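Local coordinates for putative glycoside hydrolase (Bacteroides ovatus, PDB 4ONZ), which is a putative glycoside hydrolase of the beta-fructosidase clan, a mostly beta-strand protein whose precise function is not established, at residues A[231-236]-A[286-291]. Numbering follows the deposited sequence.
Sequences MKIIQP and LLLDGN
Aliphatic packing between the loop that follows strand 221-222 and the C-terminal end of strand 281-288 brings Ile233 and Ile234 against Leu286 and Leu288, in a protein whose clan, that of the beta-fructosidases, has a five-bladed beta-propeller fold. CA separations of 9.0 Å for Ile234 and Leu286 and 9.7 Å for Ile233 and Leu288 are too long for strand pairing, and methyl groups bridge the gap. Ile234 and Leu286 meet tip to tip. Leu286 CD2 sits 3.8 Å from Ile234 CD1 and 3.9 Å from Ile234 CG2, so one methyl touches both branches of the isoleucine; Leu286 CD1 adds a second approach to Ile234 CG2, also at 3.9 Å. Ile233 and Leu288 instead cross at about a right angle, meeting through Ile233 CG2 and Leu288 CD2 at 3.8 Å. Ile233 has CG1 beside its backbone N (chi1 -61°), which leaves CG2 anti to that N and turned to the leucine. Val296 lies against both Ile233 and Leu286, while Tyr203 of strand 200-204 touches Ile233 and Leu288. After the strand the chain makes an Asx turn, Asp289 OD1 accepting from Asn291 N. The contact buries 149 Å², and its apolar methyl pairs imply cohesion through dispersion and exclusion of water, without directional polar bonds between the segments.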
loop_
_atom_site.group_PDB
_atom_site.type_symbol
_atom_site.label_atom_id
_atom_site.label_comp_id
_atom_site.label_asym_id
_atom_site.label_seq_id
_atom_site.Cartn_x
_atom_site.Cartn_y
_atom_site.Cartn_z
HETATM N N MSE A 231 16.377 8.814 8.622
HETATM C CA MSE A 231 17.327 7.872 8.056
HETATM C C MSE A 231 16.779 7.195 6.827
HETATM O O MSE A 231 15.783 6.471 6.903
HETATM C CB MSE A 231 17.644 6.795 9.086
HETATM C CG MSE A 231 18.671 5.833 8.501
HETATM SE SE MSE A 231 19.192 4.503 9.842
HETATM C CE MSE A 231 17.553 3.438 9.755
ATOM N N LYS A 232 17.442 7.396 5.688
ATOM C CA LYS A 232 17.020 6.771 4.433
ATOM C C LYS A 232 17.688 5.416 4.291
ATOM O O LYS A 232 18.907 5.298 4.433
ATOM C CB LYS A 232 17.393 7.633 3.230
ATOM C CG LYS A 232 16.722 8.986 3.207
ATOM C CD LYS A 232 17.212 9.824 2.043
ATOM C CE LYS A 232 16.515 11.169 2.055
ATOM N NZ LYS A 232 16.895 12.011 0.894
ATOM N N ILE A 233 16.881 4.400 4.004
ATOM C CA ILE A 233 17.366 3.048 3.791
ATOM C C ILE A 233 17.785 2.878 2.333
ATOM O O ILE A 233 18.843 2.325 2.059
ATOM C CB ILE A 233 16.304 2.024 4.200
ATOM C CG1 ILE A 233 16.011 2.211 5.697
ATOM C CG2 ILE A 233 16.797 0.617 3.902
ATOM C CD1 ILE A 233 14.953 1.286 6.249
ATOM N N ILE A 234 16.916 3.297 1.412
ATOM C CA ILE A 234 17.252 3.391 -0.008
ATOM C C ILE A 234 16.625 4.658 -0.565
ATOM O O ILE A 234 15.753 5.273 0.069
ATOM C CB ILE A 234 16.814 2.190 -0.869
ATOM C CG1 ILE A 234 15.296 1.969 -0.807
ATOM C CG2 ILE A 234 17.590 0.948 -0.454
ATOM C CD1 ILE A 234 14.794 1.102 -1.936
ATOM N N GLN A 235 17.104 5.053 -1.735
ATOM C CA GLN A 235 16.597 6.220 -2.427
ATOM C C GLN A 235 16.704 5.979 -3.930
ATOM O O GLN A 235 17.223 4.944 -4.360
ATOM C CB GLN A 235 17.314 7.493 -1.961
ATOM C CG GLN A 235 18.824 7.442 -2.024
ATOM C CD GLN A 235 19.445 8.518 -1.159
ATOM O OE1 GLN A 235 19.987 8.227 -0.100
ATOM N NE2 GLN A 235 19.310 9.773 -1.572
ATOM N N PRO A 236 16.172 6.902 -4.733
ATOM C CA PRO A 236 16.180 6.711 -6.182
ATOM C C PRO A 236 17.557 6.639 -6.822
ATOM O O PRO A 236 18.516 7.227 -6.315
ATOM C CB PRO A 236 15.392 7.916 -6.690
ATOM C CG PRO A 236 14.470 8.233 -5.569
ATOM C CD PRO A 236 15.274 8.001 -4.339
ATOM N N LEU A 286 13.282 -5.287 -2.207
ATOM C CA LEU A 286 14.423 -4.995 -1.372
ATOM C C LEU A 286 14.489 -6.111 -0.331
ATOM O O LEU A 286 13.475 -6.434 0.293
ATOM C CB LEU A 286 14.211 -3.633 -0.705
ATOM C CG LEU A 286 15.355 -2.979 0.060
ATOM C CD1 LEU A 286 16.548 -2.744 -0.860
ATOM C CD2 LEU A 286 14.906 -1.667 0.692
ATOM N N LEU A 287 15.661 -6.728 -0.187
ATOM C CA LEU A 287 15.892 -7.764 0.809
ATOM C C LEU A 287 16.691 -7.132 1.929
ATOM O O LEU A 287 17.801 -6.632 1.704
ATOM C CB LEU A 287 16.686 -8.941 0.232
ATOM C CG LEU A 287 16.919 -10.094 1.226
ATOM C CD1 LEU A 287 15.606 -10.790 1.560
ATOM C CD2 LEU A 287 17.928 -11.098 0.702
ATOM N N LEU A 288 16.139 -7.159 3.136
ATOM C CA LEU A 288 16.821 -6.597 4.287
ATOM C C LEU A 288 17.119 -7.679 5.298
ATOM O O LEU A 288 16.474 -8.723 5.308
ATOM C CB LEU A 288 15.996 -5.484 4.922
ATOM C CG LEU A 288 15.600 -4.422 3.893
ATOM C CD1 LEU A 288 14.166 -4.656 3.434
ATOM C CD2 LEU A 288 15.725 -3.021 4.450
ATOM N N ASP A 289 18.090 -7.404 6.161
ATOM C CA ASP A 289 18.511 -8.362 7.179
ATOM C C ASP A 289 17.382 -8.589 8.187
ATOM O O ASP A 289 16.782 -7.635 8.688
ATOM C CB ASP A 289 19.789 -7.865 7.867
ATOM C CG ASP A 289 20.431 -8.915 8.761
ATOM O OD1 ASP A 289 19.786 -9.365 9.722
ATOM O OD2 ASP A 289 21.600 -9.262 8.516
ATOM N N GLY A 290 17.087 -9.859 8.457
ATOM C CA GLY A 290 16.024 -10.229 9.391
ATOM C C GLY A 290 16.319 -9.851 10.833
ATOM O O GLY A 290 15.401 -9.726 11.637
ATOM N N ASN A 291 17.600 -9.684 11.161
ATOM C CA ASN A 291 18.023 -9.266 12.501
ATOM C C ASN A 291 18.217 -7.745 12.584
ATOM O O ASN A 291 18.002 -7.150 13.644
ATOM C CB ASN A 291 19.304 -10.002 12.906
ATOM C CG ASN A 291 19.144 -11.520 12.865
ATOM O OD1 ASN A 291 19.998 -12.236 12.335
ATOM N ND2 ASN A 291 18.033 -12.012 13.398
#